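Local coordinates for DUF3828 domain-containing protein (Bacteroides thetaiotaomicron, PDB 3KZT) that is of unknown function but is probably made as a lipoprotein, which would attach it to a membrane, at residues 108-111 / 117-120. Numbering follows the deposited sequence.
Sequences NYTS and YERA. With EDO (1,2-ethanediol), chain D.
Ser111 and Arg119 form the last antiparallel pair of a beta hairpin, just before its two strands part into the connecting loop. It is a hydrogen-bonded pair. Ser111 N donates to Arg119 O at 2.8 Å, and Arg119 N returns a bond to Ser111 O at 2.9 Å. Both carbonyl oxygens also receive a CA-H contact: Thr110 CA reaches Arg119 O, and Glu118 CA lies 3.4 Å from Ser111 O. The next pair, Thr110 with Ala120, is non-hydrogen-bonded.

Thr110 shares its face of the sheet with Ala120, and its methyl meets the Glu118 side chain, which comes from the loop end. The Thr110 methyl CG2 stands anti to the backbone N (chi1 -56°, measured to OG1) and rests 3.5 Å from Glu118 CG. The Glu118 chain runs on extended, and its OE1 accepts a hydrogen bond from Gly114 N within the loop.

Ser111 and Arg119 share the opposite face. The Arg119 chain bends at chi3 (62°), and its NH2 stays 4.3 Å from Ser111 OG. That NH2 is hydrogen-bonded to Arg83 O. A molecule of 1,2-ethanediol, probably from the crystallisation liquor, lies beside both side chains. Arg119 NE donates to its O1 at 3.3 Å, and Ser111 OG is 3.1 Å from its C2.

The contact lies at the protein surface, where strands 104-111 and 119-130 form the middle of a four-stranded antiparallel sheet. Tyr109 is buried and bonds through OH to Ile82 O, while Thr110 N bonds to Thr94 OG1, linking this end of the hairpin to the segment between helix 63-75 and strand 96-101.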
ATOM      1  N   ASN A 108     -14.938   1.843  -1.058  1.00 17.99           N
ATOM      2  CA  ASN A 108     -14.995   3.266  -1.431  1.00 18.03           C
ATOM      3  C   ASN A 108     -13.609   3.878  -1.505  1.00 18.07           C
ATOM      4  O   ASN A 108     -12.782   3.627  -0.624  1.00 18.19           O
ATOM      5  CB  ASN A 108     -15.813   4.043  -0.406  1.00 18.03           C
ATOM      6  CG  ASN A 108     -17.250   3.592  -0.358  1.00 18.66           C
ATOM      7  OD1 ASN A 108     -17.988   3.768  -1.312  1.00 17.59           O
ATOM      8  ND2 ASN A 108     -17.655   2.984   0.773  1.00 21.34           N
ATOM      9  N   TYR A 109     -13.352   4.659  -2.567  1.00 17.80           N
ATOM     10  CA  TYR A 109     -12.111   5.449  -2.705  1.00 17.75           C
ATOM     11  C   TYR A 109     -12.339   6.573  -3.737  1.00 17.82           C
ATOM     12  O   TYR A 109     -13.156   6.432  -4.638  1.00 18.02           O
ATOM     13  CB  TYR A 109     -10.885   4.573  -3.086  1.00 17.56           C
ATOM     14  CG  TYR A 109     -10.686   4.316  -4.579  1.00 17.57           C
ATOM     15  CD1 TYR A 109     -11.310   3.254  -5.213  1.00 17.08           C
ATOM     16  CD2 TYR A 109      -9.835   5.146  -5.354  1.00 17.01           C
ATOM     17  CE1 TYR A 109     -11.123   3.019  -6.588  1.00 16.61           C
ATOM     18  CE2 TYR A 109      -9.653   4.926  -6.706  1.00 16.18           C
ATOM     19  CZ  TYR A 109     -10.287   3.860  -7.318  1.00 16.60           C
ATOM     20  OH  TYR A 109     -10.092   3.649  -8.653  1.00 15.84           O
ATOM     21  N   THR A 110     -11.604   7.669  -3.586  1.00 17.90           N
ATOM     22  CA  THR A 110     -11.688   8.812  -4.482  1.00 17.98           C
ATOM     23  C   THR A 110     -10.555   8.714  -5.519  1.00 18.48           C
ATOM     24  O   THR A 110      -9.370   8.711  -5.149  1.00 18.68           O
ATOM     25  CB  THR A 110     -11.567  10.113  -3.698  1.00 18.01           C
ATOM     26  OG1 THR A 110     -12.569  10.130  -2.679  1.00 17.37           O
ATOM     27  CG2 THR A 110     -11.753  11.316  -4.606  1.00 17.15           C
ATOM     28  N   SER A 111     -10.924   8.592  -6.793  1.00 18.71           N
ATOM     29  CA  SER A 111      -9.962   8.580  -7.905  1.00 19.11           C
ATOM     30  C   SER A 111      -9.618  10.026  -8.275  1.00 19.20           C
ATOM     31  O   SER A 111     -10.531  10.853  -8.399  1.00 19.29           O
ATOM     32  CB  SER A 111     -10.567   7.906  -9.124  1.00 19.18           C
ATOM     33  OG  SER A 111      -9.648   7.923 -10.186  1.00 20.27           O
ATOM     34  N   TYR A 117     -10.842  16.260 -12.444  1.00 19.38           N
ATOM     35  CA  TYR A 117     -11.423  14.950 -12.812  1.00 18.84           C
ATOM     36  C   TYR A 117     -11.670  14.025 -11.592  1.00 18.95           C
ATOM     37  O   TYR A 117     -11.809  12.819 -11.774  1.00 19.05           O
ATOM     38  CB  TYR A 117     -10.520  14.259 -13.841  1.00 18.60           C
ATOM     39  CG  TYR A 117     -10.064  15.220 -14.924  1.00 18.02           C
ATOM     40  CD1 TYR A 117     -10.973  15.734 -15.844  1.00 16.72           C
ATOM     41  CD2 TYR A 117      -8.732  15.664 -14.985  1.00 17.11           C
ATOM     42  CE1 TYR A 117     -10.581  16.626 -16.807  1.00 16.42           C
ATOM     43  CE2 TYR A 117      -8.320  16.562 -15.953  1.00 16.72           C
ATOM     44  CZ  TYR A 117      -9.246  17.042 -16.869  1.00 15.88           C
ATOM     45  OH  TYR A 117      -8.856  17.930 -17.819  1.00 14.92           O
ATOM     46  N   GLU A 118     -11.749  14.604 -10.370  1.00 18.84           N
ATOM     47  CA  GLU A 118     -11.977  13.850  -9.124  1.00 19.08           C
ATOM     48  C   GLU A 118     -13.285  13.058  -9.209  1.00 18.97           C
ATOM     49  O   GLU A 118     -14.319  13.620  -9.565  1.00 19.13           O
ATOM     50  CB  GLU A 118     -12.011  14.809  -7.921  1.00 19.11           C
ATOM     51  CG  GLU A 118     -12.273  14.145  -6.570  1.00 19.72           C
ATOM     52  CD  GLU A 118     -12.263  15.105  -5.409  1.00 20.06           C
ATOM     53  OE1 GLU A 118     -11.401  15.997  -5.352  1.00 19.64           O
ATOM     54  OE2 GLU A 118     -13.125  14.941  -4.524  1.00 21.93           O
ATOM     55  N   ARG A 119     -13.221  11.770  -8.878  1.00 18.82           N
ATOM     56  CA  ARG A 119     -14.348  10.841  -9.047  1.00 18.91           C
ATOM     57  C   ARG A 119     -14.504   9.897  -7.830  1.00 18.75           C
ATOM     58  O   ARG A 119     -13.554   9.199  -7.454  1.00 18.79           O
ATOM     59  CB  ARG A 119     -14.121  10.032 -10.339  1.00 18.99           C
ATOM     60  CG  ARG A 119     -15.219   9.036 -10.669  1.00 19.45           C
ATOM     61  CD  ARG A 119     -15.217   8.642 -12.131  1.00 19.47           C
ATOM     62  NE  ARG A 119     -13.978   7.966 -12.557  1.00 20.03           N
ATOM     63  CZ  ARG A 119     -13.687   6.658 -12.392  1.00 19.72           C
ATOM     64  NH1 ARG A 119     -14.542   5.800 -11.778  1.00 20.66           N
ATOM     65  NH2 ARG A 119     -12.512   6.180 -12.854  1.00 19.63           N
ATOM     66  N   ALA A 120     -15.696   9.895  -7.223  1.00 18.63           N
ATOM     67  CA  ALA A 120     -16.011   8.981  -6.113  1.00 18.63           C
ATOM     68  C   ALA A 120     -16.284   7.591  -6.712  1.00 18.56           C
ATOM     69  O   ALA A 120     -17.160   7.458  -7.563  1.00 18.56           O
ATOM     70  CB  ALA A 120     -17.217   9.471  -5.364  1.00 18.40           C
TER
HETATM   71  C1  EDO D 202     -10.948   9.293 -14.314  0.70 40.60           C
HETATM   72  O1  EDO D 202     -12.225   9.907 -14.496  0.70 40.13           O
HETATM   73  C2  EDO D 202     -10.604   9.233 -12.830  0.70 40.50           C
HETATM   74  O2  EDO D 202     -10.641  10.531 -12.236  0.70 41.15           O